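Local atomic coordinates of fatty acid biosynthesis transcriptional regulator (PDB entry 6JBX), a protein that binds DNA as a MarR-family regulator and represses the pneumococcal fatty acid synthesis pathway, with acyl-ACP as co-repressor. Residues L26-V31 / K115-A120; K39-K44 / N79-K84; M46-V51 / S61-E66; E123-G128 / A135-G140. One frame throughout, in Å; residues are numbered along the deposited sequence.

Contact 1 of 4, residues L26-V31 / K115-A120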
# COMPACT_ATOMS: atom_id res chain seq x y z
N LEU A 26 -2.25 -1.27 -3.92
CA LEU A 26 -1.55 -0.40 -4.90
C LEU A 26 -1.59 -1.03 -6.30
O LEU A 26 -1.73 -0.33 -7.25
CB LEU A 26 -0.10 -0.13 -4.46
CG LEU A 26 0.07 0.87 -3.31
CD1 LEU A 26 1.51 1.31 -3.14
CD2 LEU A 26 -0.82 2.08 -3.43
N VAL A 27 -1.49 -2.34 -6.40
CA VAL A 27 -1.65 -3.03 -7.65
C VAL A 27 -3.06 -2.86 -8.21
O VAL A 27 -3.23 -2.64 -9.39
CB VAL A 27 -1.28 -4.52 -7.51
CG1 VAL A 27 -1.48 -5.24 -8.82
CG2 VAL A 27 0.17 -4.69 -7.06
N ILE A 28 -4.09 -2.99 -7.39
CA ILE A 28 -5.45 -2.85 -7.86
C ILE A 28 -5.68 -1.41 -8.33
O ILE A 28 -6.32 -1.20 -9.36
CB ILE A 28 -6.45 -3.28 -6.77
CG1 ILE A 28 -6.39 -4.80 -6.62
CG2 ILE A 28 -7.85 -2.79 -7.13
CD1 ILE A 28 -7.20 -5.36 -5.49
N GLU A 29 -5.14 -0.43 -7.65
CA GLU A 29 -5.30 0.94 -8.10
C GLU A 29 -4.58 1.18 -9.44
O GLU A 29 -5.08 1.88 -10.29
CB GLU A 29 -4.74 1.91 -7.07
CG GLU A 29 -5.48 1.91 -5.75
CD GLU A 29 -5.06 3.06 -4.83
OE1 GLU A 29 -3.84 3.20 -4.56
OE2 GLU A 29 -5.94 3.83 -4.45
N GLU A 30 -3.40 0.66 -9.57
CA GLU A 30 -2.65 0.78 -10.80
C GLU A 30 -3.42 0.10 -11.94
O GLU A 30 -3.50 0.66 -12.99
CB GLU A 30 -1.24 0.22 -10.62
CG GLU A 30 -0.48 0.12 -11.93
CD GLU A 30 0.80 0.94 -12.10
OE1 GLU A 30 1.37 0.87 -13.21
OE2 GLU A 30 1.26 1.62 -11.13
N VAL A 31 -4.00 -1.07 -11.72
CA VAL A 31 -4.75 -1.79 -12.75
C VAL A 31 -5.96 -0.96 -13.17
O VAL A 31 -6.30 -0.90 -14.34
CB VAL A 31 -5.20 -3.18 -12.27
CG1 VAL A 31 -6.35 -3.77 -13.11
CG2 VAL A 31 -4.05 -4.14 -12.24
N LYS A 115 -10.26 10.27 -8.45
CA LYS A 115 -11.13 10.61 -7.32
C LYS A 115 -12.37 9.73 -7.34
O LYS A 115 -12.90 9.44 -6.29
CB LYS A 115 -11.59 12.07 -7.35
CG LYS A 115 -10.60 13.06 -6.75
CD LYS A 115 -11.17 14.47 -6.78
CE LYS A 115 -10.15 15.53 -7.12
NZ LYS A 115 -10.78 16.86 -7.35
N ARG A 116 -12.86 9.37 -8.52
CA ARG A 116 -14.03 8.50 -8.59
C ARG A 116 -13.67 7.15 -7.93
O ARG A 116 -14.52 6.52 -7.33
CB ARG A 116 -14.52 8.26 -10.02
CG ARG A 116 -14.79 9.53 -10.83
CD ARG A 116 -15.43 9.25 -12.19
NE ARG A 116 -16.90 9.29 -12.16
CZ ARG A 116 -17.70 8.25 -11.89
NH1 ARG A 116 -17.18 7.07 -11.56
NH2 ARG A 116 -19.01 8.37 -11.98
N PHE A 117 -12.41 6.70 -8.06
CA PHE A 117 -11.96 5.46 -7.48
C PHE A 117 -11.99 5.56 -5.95
O PHE A 117 -12.55 4.69 -5.29
CB PHE A 117 -10.57 5.08 -7.99
CG PHE A 117 -10.12 3.74 -7.46
CD1 PHE A 117 -10.54 2.57 -8.06
CD2 PHE A 117 -9.37 3.67 -6.30
CE1 PHE A 117 -10.15 1.34 -7.55
CE2 PHE A 117 -8.99 2.44 -5.79
CZ PHE A 117 -9.38 1.28 -6.40
N HIS A 118 -11.38 6.60 -5.41
CA HIS A 118 -11.39 6.85 -3.99
C HIS A 118 -12.82 7.00 -3.45
O HIS A 118 -13.14 6.59 -2.32
CB HIS A 118 -10.56 8.09 -3.67
CG HIS A 118 -9.09 7.87 -3.85
ND1 HIS A 118 -8.46 6.72 -3.41
CD2 HIS A 118 -8.14 8.65 -4.43
CE1 HIS A 118 -7.18 6.78 -3.73
NE2 HIS A 118 -6.96 7.97 -4.34
N LYS A 119 -13.68 7.58 -4.24
CA LYS A 119 -15.02 7.74 -3.78
C LYS A 119 -15.75 6.39 -3.77
O LYS A 119 -16.52 6.12 -2.85
CB LYS A 119 -15.72 8.77 -4.65
CG LYS A 119 -17.17 9.04 -4.31
CD LYS A 119 -17.67 10.27 -5.03
CE LYS A 119 -19.15 10.49 -4.81
NZ LYS A 119 -19.61 11.75 -5.44
N ALA A 120 -15.56 5.53 -4.78
CA ALA A 120 -16.14 4.21 -4.77
C ALA A 120 -15.62 3.39 -3.57
O ALA A 120 -16.37 2.60 -3.01
CB ALA A 120 -15.88 3.50 -6.05

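Contact 2 of 4, residues K39-K44 / N79-K84. With nucleotides of chain C.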
# COMPACT_ATOMS: atom_id res chain seq x y z
N LYS A 39 -3.58 5.67 -20.27
CA LYS A 39 -2.94 4.40 -19.95
C LYS A 39 -1.46 4.56 -19.65
O LYS A 39 -0.82 3.57 -19.37
CB LYS A 39 -3.10 3.38 -21.07
CG LYS A 39 -4.53 3.03 -21.37
CD LYS A 39 -4.63 1.96 -22.43
CE LYS A 39 -6.04 1.46 -22.58
NZ LYS A 39 -7.01 2.56 -22.50
N ASP A 40 -0.96 5.77 -19.58
CA ASP A 40 0.48 5.98 -19.43
C ASP A 40 0.81 6.62 -18.06
O ASP A 40 1.83 7.31 -17.96
CB ASP A 40 1.01 6.85 -20.58
CG ASP A 40 0.37 8.24 -20.60
OD1 ASP A 40 -0.74 8.38 -20.04
OD2 ASP A 40 1.01 9.17 -21.13
N ILE A 41 0.01 6.35 -17.01
CA ILE A 41 0.19 6.94 -15.69
C ILE A 41 0.14 5.81 -14.65
O ILE A 41 -0.83 5.09 -14.54
CB ILE A 41 -0.88 8.01 -15.41
CG1 ILE A 41 -0.67 9.27 -16.24
CG2 ILE A 41 -0.94 8.36 -13.92
CD1 ILE A 41 0.65 9.97 -15.96
N SER A 42 1.23 5.67 -13.93
CA SER A 42 1.36 4.71 -12.87
C SER A 42 0.71 5.26 -11.60
O SER A 42 0.45 6.47 -11.46
CB SER A 42 2.82 4.47 -12.58
OG SER A 42 3.28 5.58 -11.81
N ILE A 43 0.52 4.38 -10.62
CA ILE A 43 -0.09 4.83 -9.37
C ILE A 43 0.85 5.83 -8.68
O ILE A 43 0.36 6.79 -8.10
CB ILE A 43 -0.50 3.66 -8.45
CG1 ILE A 43 -1.28 4.17 -7.23
CG2 ILE A 43 0.70 2.79 -8.01
CD1 ILE A 43 -2.64 4.75 -7.54
N LYS A 44 2.16 5.67 -8.79
CA LYS A 44 3.08 6.64 -8.16
C LYS A 44 3.02 8.00 -8.87
O LYS A 44 3.03 9.04 -8.20
CB LYS A 44 4.51 6.14 -8.14
CG LYS A 44 4.73 4.96 -7.22
CD LYS A 44 4.23 5.29 -5.84
CE LYS A 44 4.57 4.25 -4.80
NZ LYS A 44 3.61 4.38 -3.67
N ASN A 79 9.52 15.54 -14.72
CA ASN A 79 10.01 15.55 -16.11
C ASN A 79 9.15 14.60 -16.96
O ASN A 79 8.73 14.98 -18.05
CB ASN A 79 11.48 15.13 -16.23
CG ASN A 79 12.47 16.16 -15.72
OD1 ASN A 79 12.08 17.30 -15.43
ND2 ASN A 79 13.74 15.78 -15.63
N ASN A 80 8.92 13.37 -16.48
CA ASN A 80 8.04 12.40 -17.19
C ASN A 80 6.62 12.97 -17.35
O ASN A 80 5.97 12.80 -18.38
CB ASN A 80 8.02 11.03 -16.51
CG ASN A 80 9.37 10.34 -16.54
OD1 ASN A 80 10.19 10.60 -17.43
ND2 ASN A 80 9.65 9.51 -15.54
N LEU A 81 6.11 13.62 -16.33
CA LEU A 81 4.71 14.06 -16.35
C LEU A 81 4.60 15.28 -17.29
O LEU A 81 3.64 15.43 -17.99
CB LEU A 81 4.25 14.41 -14.93
CG LEU A 81 3.92 13.24 -13.98
CD1 LEU A 81 3.68 13.74 -12.55
CD2 LEU A 81 2.70 12.49 -14.48
N GLU A 82 5.60 16.15 -17.29
CA GLU A 82 5.57 17.31 -18.22
C GLU A 82 5.69 16.77 -19.65
O GLU A 82 4.91 17.13 -20.45
CB GLU A 82 6.69 18.32 -17.92
CG GLU A 82 6.54 19.64 -18.69
CD GLU A 82 7.26 20.85 -18.11
OE1 GLU A 82 8.40 20.68 -17.56
OE2 GLU A 82 6.69 21.98 -18.19
N ARG A 83 6.65 15.89 -19.91
CA ARG A 83 6.79 15.27 -21.23
C ARG A 83 5.46 14.65 -21.68
O ARG A 83 5.11 14.76 -22.86
CB ARG A 83 7.89 14.19 -21.20
CG ARG A 83 7.96 13.32 -22.46
CD ARG A 83 9.07 12.28 -22.47
NE ARG A 83 9.04 11.38 -21.31
CZ ARG A 83 8.26 10.30 -21.21
NH1 ARG A 83 7.47 9.97 -22.21
NH2 ARG A 83 8.29 9.55 -20.12
N LYS A 84 4.73 13.97 -20.77
CA LYS A 84 3.54 13.26 -21.18
C LYS A 84 2.34 14.20 -21.22
O LYS A 84 1.30 13.77 -21.59
CB LYS A 84 3.29 12.06 -20.27
CG LYS A 84 4.26 10.92 -20.48
CD LYS A 84 3.91 9.63 -19.79
CE LYS A 84 4.53 9.55 -18.41
NZ LYS A 84 4.32 8.24 -17.77
P DG C 13 7.14 5.62 -11.95
OP1 DG C 13 5.76 5.33 -11.53
OP2 DG C 13 7.54 6.99 -12.44
O5' DG C 13 8.07 5.27 -10.72
C5' DG C 13 7.83 4.09 -9.94
C4' DG C 13 8.87 4.05 -8.85
O4' DG C 13 10.13 3.81 -9.50
C3' DG C 13 9.05 5.35 -8.05
O3' DG C 13 8.88 5.03 -6.67
C2' DG C 13 10.44 5.84 -8.43
C1' DG C 13 11.13 4.54 -8.84
N9 DG C 13 12.26 4.61 -9.75
C8 DG C 13 12.33 5.28 -10.95
N7 DG C 13 13.46 5.10 -11.57
C5 DG C 13 14.15 4.20 -10.77
C6 DG C 13 15.43 3.63 -10.93
O6 DG C 13 16.25 3.81 -11.85
N1 DG C 13 15.76 2.81 -9.86
C2 DG C 13 14.95 2.54 -8.78
N2 DG C 13 15.44 1.71 -7.86
N3 DG C 13 13.74 3.06 -8.63
C4 DG C 13 13.43 3.91 -9.63
O HOH W 1 0.08 11.19 -22.05

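Contact 3 of 4, residues M46-V51 / S61-E66. With nucleotides of chain D.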
# COMPACT_ATOMS: atom_id res chain seq x y z
N MET A 46 0.36 9.04 -10.34
CA MET A 46 -0.95 9.56 -9.94
C MET A 46 -0.83 10.26 -8.58
O MET A 46 -1.47 11.27 -8.36
CB MET A 46 -1.98 8.43 -9.88
CG MET A 46 -3.40 8.88 -9.72
SD MET A 46 -4.10 9.88 -11.06
CE MET A 46 -4.27 11.41 -10.14
N HIS A 47 0.08 9.81 -7.71
CA HIS A 47 0.23 10.51 -6.43
C HIS A 47 0.79 11.92 -6.64
O HIS A 47 0.34 12.84 -6.00
CB HIS A 47 1.11 9.73 -5.44
CG HIS A 47 0.48 8.47 -4.97
ND1 HIS A 47 1.24 7.40 -4.53
CD2 HIS A 47 -0.82 8.08 -4.92
CE1 HIS A 47 0.44 6.41 -4.22
NE2 HIS A 47 -0.84 6.80 -4.46
N THR A 48 1.78 12.07 -7.52
CA THR A 48 2.33 13.38 -7.84
C THR A 48 1.24 14.25 -8.45
O THR A 48 1.04 15.38 -8.01
CB THR A 48 3.56 13.27 -8.74
OG1 THR A 48 4.50 12.45 -8.06
CG2 THR A 48 4.17 14.61 -9.06
N ILE A 49 0.45 13.70 -9.37
CA ILE A 49 -0.62 14.48 -9.98
C ILE A 49 -1.59 14.98 -8.90
O ILE A 49 -2.08 16.12 -8.96
CB ILE A 49 -1.33 13.68 -11.08
CG1 ILE A 49 -0.42 13.49 -12.30
CG2 ILE A 49 -2.65 14.32 -11.47
CD1 ILE A 49 -1.04 12.72 -13.42
N ASP A 50 -1.86 14.12 -7.94
CA ASP A 50 -2.84 14.36 -6.86
C ASP A 50 -2.39 15.54 -5.98
O ASP A 50 -3.17 16.45 -5.72
CB ASP A 50 -2.97 13.09 -6.02
CG ASP A 50 -4.12 13.13 -5.04
OD1 ASP A 50 -5.23 13.53 -5.46
OD2 ASP A 50 -3.88 12.77 -3.86
N VAL A 51 -1.14 15.54 -5.57
CA VAL A 51 -0.61 16.64 -4.79
C VAL A 51 -0.78 17.96 -5.57
O VAL A 51 -1.27 18.95 -5.02
CB VAL A 51 0.86 16.39 -4.43
CG1 VAL A 51 1.50 17.63 -3.81
CG2 VAL A 51 1.02 15.20 -3.50
N SER A 61 9.80 21.13 -3.92
CA SER A 61 10.15 20.90 -2.50
C SER A 61 8.90 20.50 -1.72
O SER A 61 8.96 19.57 -0.93
CB SER A 61 10.82 22.12 -1.90
OG SER A 61 12.02 22.42 -2.61
N GLN A 62 7.76 21.13 -1.98
CA GLN A 62 6.56 20.84 -1.18
C GLN A 62 6.02 19.47 -1.56
O GLN A 62 5.47 18.77 -0.71
CB GLN A 62 5.48 21.91 -1.37
CG GLN A 62 6.05 23.31 -1.59
CD GLN A 62 5.10 24.47 -1.39
OE1 GLN A 62 4.22 24.72 -2.20
NE2 GLN A 62 5.32 25.22 -0.32
N VAL A 63 6.15 19.10 -2.84
CA VAL A 63 5.72 17.77 -3.30
C VAL A 63 6.60 16.70 -2.63
O VAL A 63 6.11 15.72 -2.15
CB VAL A 63 5.75 17.66 -4.83
CG1 VAL A 63 5.52 16.22 -5.29
CG2 VAL A 63 4.76 18.60 -5.48
N SER A 64 7.90 16.92 -2.61
CA SER A 64 8.83 16.08 -1.91
C SER A 64 8.41 15.81 -0.45
O SER A 64 8.30 14.66 -0.01
CB SER A 64 10.17 16.71 -1.95
OG SER A 64 11.09 15.85 -1.31
N LYS A 65 8.17 16.86 0.31
CA LYS A 65 7.79 16.70 1.71
C LYS A 65 6.46 15.94 1.80
O LYS A 65 6.29 15.07 2.64
CB LYS A 65 7.67 18.07 2.39
CG LYS A 65 8.98 18.81 2.57
CD LYS A 65 8.83 20.18 3.20
CE LYS A 65 10.11 20.99 3.18
NZ LYS A 65 9.88 22.33 2.58
N GLU A 66 5.52 16.28 0.92
CA GLU A 66 4.21 15.68 0.97
C GLU A 66 4.29 14.18 0.61
O GLU A 66 3.47 13.39 1.08
CB GLU A 66 3.28 16.46 0.05
CG GLU A 66 1.88 15.88 -0.05
CD GLU A 66 1.07 15.87 1.23
OE1 GLU A 66 0.98 16.93 1.88
OE2 GLU A 66 0.51 14.79 1.57
P DA D 5 11.66 24.50 -5.73
OP1 DA D 5 10.58 25.12 -6.55
OP2 DA D 5 11.31 23.64 -4.56
O5' DA D 5 12.64 23.71 -6.71
C5' DA D 5 12.97 24.33 -7.93
C4' DA D 5 14.14 23.64 -8.57
O4' DA D 5 15.20 23.44 -7.63
C3' DA D 5 13.86 22.26 -9.16
O3' DA D 5 13.52 22.46 -10.54
C2' DA D 5 15.19 21.53 -8.95
C1' DA D 5 16.09 22.61 -8.33
N9 DA D 5 17.08 22.10 -7.39
C8 DA D 5 16.88 21.68 -6.09
N7 DA D 5 17.97 21.23 -5.51
C5 DA D 5 18.95 21.36 -6.48
C6 DA D 5 20.32 21.06 -6.49
N6 DA D 5 20.96 20.54 -5.44
N1 DA D 5 21.01 21.28 -7.63
C2 DA D 5 20.36 21.80 -8.68
N3 DA D 5 19.07 22.14 -8.79
C4 DA D 5 18.42 21.88 -7.65

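Contact 4 of 4, residues E123-G128 / A135-G140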
# COMPACT_ATOMS: atom_id res chain seq x y z
N GLU A 123 -17.36 4.58 -0.34
CA GLU A 123 -18.78 4.19 -0.35
C GLU A 123 -18.87 2.70 -0.00
O GLU A 123 -19.75 2.27 0.76
CB GLU A 123 -19.44 4.50 -1.71
CG GLU A 123 -19.59 5.99 -2.02
CD GLU A 123 -20.11 6.41 -3.41
OE1 GLU A 123 -20.25 5.54 -4.34
OE2 GLU A 123 -20.36 7.63 -3.59
N LYS A 124 -17.95 1.87 -0.53
CA LYS A 124 -17.99 0.47 -0.14
C LYS A 124 -17.62 0.32 1.34
O LYS A 124 -18.22 -0.48 2.03
CB LYS A 124 -17.12 -0.36 -1.07
CG LYS A 124 -17.16 -1.86 -0.80
CD LYS A 124 -18.56 -2.46 -0.72
CE LYS A 124 -18.48 -3.96 -0.63
NZ LYS A 124 -19.79 -4.59 -0.36
N ILE A 125 -16.67 1.10 1.84
CA ILE A 125 -16.27 0.97 3.23
C ILE A 125 -17.49 1.17 4.15
O ILE A 125 -17.73 0.35 5.00
CB ILE A 125 -15.12 1.92 3.59
CG1 ILE A 125 -13.83 1.44 2.93
CG2 ILE A 125 -14.92 2.03 5.07
CD1 ILE A 125 -12.66 2.33 3.24
N ILE A 126 -18.28 2.22 3.91
CA ILE A 126 -19.44 2.50 4.76
C ILE A 126 -20.69 1.68 4.36
O ILE A 126 -21.75 1.94 4.89
CB ILE A 126 -19.76 3.99 4.78
CG1 ILE A 126 -20.30 4.47 3.44
CG2 ILE A 126 -18.59 4.80 5.30
CD1 ILE A 126 -20.75 5.93 3.45
N ASP A 127 -20.62 0.73 3.46
CA ASP A 127 -21.79 -0.00 3.11
C ASP A 127 -22.41 -0.68 4.36
O ASP A 127 -21.74 -1.40 5.11
CB ASP A 127 -21.49 -1.05 2.05
CG ASP A 127 -22.72 -1.84 1.63
OD1 ASP A 127 -23.68 -1.21 1.09
OD2 ASP A 127 -22.71 -3.07 1.84
N GLY A 128 -23.69 -0.42 4.60
CA GLY A 128 -24.41 -1.09 5.67
C GLY A 128 -24.27 -0.35 6.97
O GLY A 128 -24.83 -0.75 7.96
N ALA A 135 -19.98 8.02 11.92
CA ALA A 135 -19.34 9.01 12.77
C ALA A 135 -18.31 8.33 13.68
O ALA A 135 -17.24 8.88 13.99
CB ALA A 135 -20.38 9.73 13.59
N VAL A 136 -18.67 7.16 14.19
CA VAL A 136 -17.75 6.42 15.04
C VAL A 136 -16.51 6.03 14.22
O VAL A 136 -15.36 6.18 14.67
CB VAL A 136 -18.43 5.19 15.66
CG1 VAL A 136 -17.41 4.29 16.35
CG2 VAL A 136 -19.53 5.60 16.63
N MET A 137 -16.75 5.58 12.99
CA MET A 137 -15.67 5.15 12.09
C MET A 137 -14.71 6.32 11.83
O MET A 137 -13.50 6.16 11.79
CB MET A 137 -16.22 4.63 10.75
CG MET A 137 -15.16 3.91 9.94
SD MET A 137 -15.54 3.83 8.20
CE MET A 137 -15.64 5.57 7.76
N GLY A 138 -15.26 7.51 11.68
CA GLY A 138 -14.44 8.72 11.54
C GLY A 138 -13.54 8.92 12.74
O GLY A 138 -12.38 9.25 12.58
N LYS A 139 -14.05 8.68 13.94
CA LYS A 139 -13.25 8.86 15.16
C LYS A 139 -12.21 7.74 15.25
O LYS A 139 -11.10 7.97 15.65
CB LYS A 139 -14.12 8.84 16.43
CG LYS A 139 -14.94 10.09 16.70
CD LYS A 139 -15.48 10.19 18.13
CE LYS A 139 -14.41 10.48 19.17
NZ LYS A 139 -14.00 11.90 19.17
N GLY A 140 -12.61 6.54 14.89
CA GLY A 140 -11.71 5.38 14.86
C GLY A 140 -10.51 5.64 13.96
O GLY A 140 -9.37 5.38 14.36

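Contact 1 of 4, residues L26-V31 / K115-A120
Glu29 lies against Phe117 and His118, where helix 11-34 passes helix 105-125 in the MarR fold. The two helix segments run at 133° to each other, with axes 11.7 Å apart at closest approach. That spacing is bridged by side chains. The Glu29 chain can be followed outward. CB packs on Ile43, at the start of helix 43-54. CG stands beside the backbone N (chi1 -65°), and the chain beyond it is extended, which carries it past the Phe117 ring. Here CG of Glu29 meets CE2 of Phe117 at 3.6 Å and CZ of the same ring at 4.0 Å. CD passes CE2 at a slightly longer distance. The carboxylate then reaches the His118 ring, with the two planes 64° apart. Phe117 projects toward helix 11-34, and its ring also lies near Ile28. Phe147 of the second subunit meets this ring too, and Leu151 of that subunit packs on Ile28, so the contact adjoins the dimer interface. The Glu29 side chain is about 4 Å from a bound tridecane. Burial beside this hydrocarbon would tend to raise its pKa, while a protonated His118 would act the other way. Atom OE2 is buried and has no hydrogen-bond partner in the model. Its nearest neighbour across the contact is a carbon, His118 CE1, at 3.3 Å from Glu29 OE2.

Contact 2 of 4, residues K39-K44 / N79-K84
The DNA-binding domain is tied together here: Asp40 and Ile41, in the loop leading into helix 43-54, meet Lys84 and Leu81 of helix 71-84. Lys84 NZ donates to the backbone O of Asp40 at 2.7 Å. The C=O...donor angle is 166°, so the ammonium group sits almost straight ahead of the carbonyl. A bend at chi3 (-91°) brings NZ there, and NZ also forms a salt bridge with Glu45. The Asp40 side chain slides past Lys84 in the opposite direction. Its OD2 therefore rests on the aliphatic part, 3.2 Å from Lys84 CD. Asp40 OD1 bonds to Tyr86 OH. A water lies between Asp40 OD2 and Lys84 O, though its modelled distance to OD2 is too short to be trusted. In the winged helix-turn-helix of MarR proteins, helix 71-84 is the recognition helix. Ile41 CD1 also meets Leu81 CD2 at 3.6 Å, the two buried side chains crossing near a right angle. Leu81 also packs on Ile49 of helix 43-54. Ser42 is the N-cap of that helix, and Glu45 OE2 accepts a bond from its backbone N, consistent with a capping box. Ser42 OG also donates to OP1 of DG13 of chain C at 2.5 Å.

Contact 3 of 4, residues M46-V51 / S61-E66
Val51 packs against Val63 and Glu66 where helix 43-54 meets helix 60-67, the two segments crossing at 120°. The contact between the segments is apolar. Val51 CG1 lies 3.8 Å from Val63 CG2, and both valines point toward the opposite helix. Val51 CG2 takes the other neighbour, Glu66 CG, at 3.6 Å. Thr48 adds a looser touch one turn earlier, its CG2 lying 4.3 Å from Val63 CG1. Glu66 contributes through its methylene carbon. Its CG stands opposite the backbone N (chi1 177°), against Val51, and a bend at chi2 turns the rest of the chain aside. Leu67 extends the apolar patch, touching both Thr48 and Val51. Thr48 also packs on Ser77, Leu78 and Leu81 of helix 71-84, so it touches two helices.

The polar interactions face the DNA. Ser61, at the start of helix 60-67, donates from its backbone N to OP2 of DA5 of chain D at 3.0 Å, with an N-H...O angle of 151°. This bond holds the phosphate oxygen. Ser61 OG lies against the same atom, at a modelled distance too short to be trusted. The positive end of the helix may strengthen the hold. Successive helices packed together, with the N-terminal end of one at the DNA backbone, fit the winged helix-turn-helix domain of MarR regulators.

Contact 4 of 4, residues E123-G128 / A135-G140
Ile125 and Ile126 meet Met137 without any flat group: no ring, amide or carboxylate presents a face or an edge across this contact. It is aliphatic and thioether packing in the dimerisation region of the MarR fold. There the end of helix 105-125 turns back through a short loop into helix 131-150. Met137 supplies the whole of one side. Its chain leaves helix 131-150 nearly straight, with chi1 at -167° and chi2 not far from extended. It bends only at the last torsion, chi3 60°. This puts the sulfur and the terminal methyl on different partners. The sulfur, SD of Met137, lies 3.7 Å from CG2 of Ile125. Both isoleucine side chains cross the methionine at about a right angle, and each touches it with its CG2 branch. Ile125 is the last helical residue, and at Ile126 the backbone leaves helical geometry. Asp127 N still bonds to Lys124 O at 3.0 Å, which closes the final turn. The second subunit adjoins this region. Its Asn143 ND2 bonds to the carbonyl oxygens of Ile125 and Asp127, and its Leu18 packs on Ile125. Val136 meets Val136 of that subunit. The side chain of Ile125 is about 5 Å from a bound tridecane, whose pocket includes Ile14, Leu18 and Leu144. The contact thus lies beside the tridecane pocket, about 22 Å from the DNA at the nearest atoms. The methyl end of the methionine completes the packing: Met137 CE rests 3.9 Å from Ile126 CG2.

From the N terminus, helix 11-34 opens contact 1, which closes only when the chain returns in helix 105-125. Within that long loop lies contact 2, running from the entry to helix 43-54 to the recognition helix 71-84. Contact 3 is inside contact 2 in turn and joins helices 43-54 and 60-67. The three are therefore nested, with none crossing. Contacts 1 and 2 touch through Glu30 and Ile43, and contacts 2 and 3 share a core of Ile41, Ile49, Thr48 and Leu81. Contact 4 follows in series, reusing helix 105-125. It ties that helix to helix 131-150, while contacts 2 and 3 hold the DNA-binding domain together.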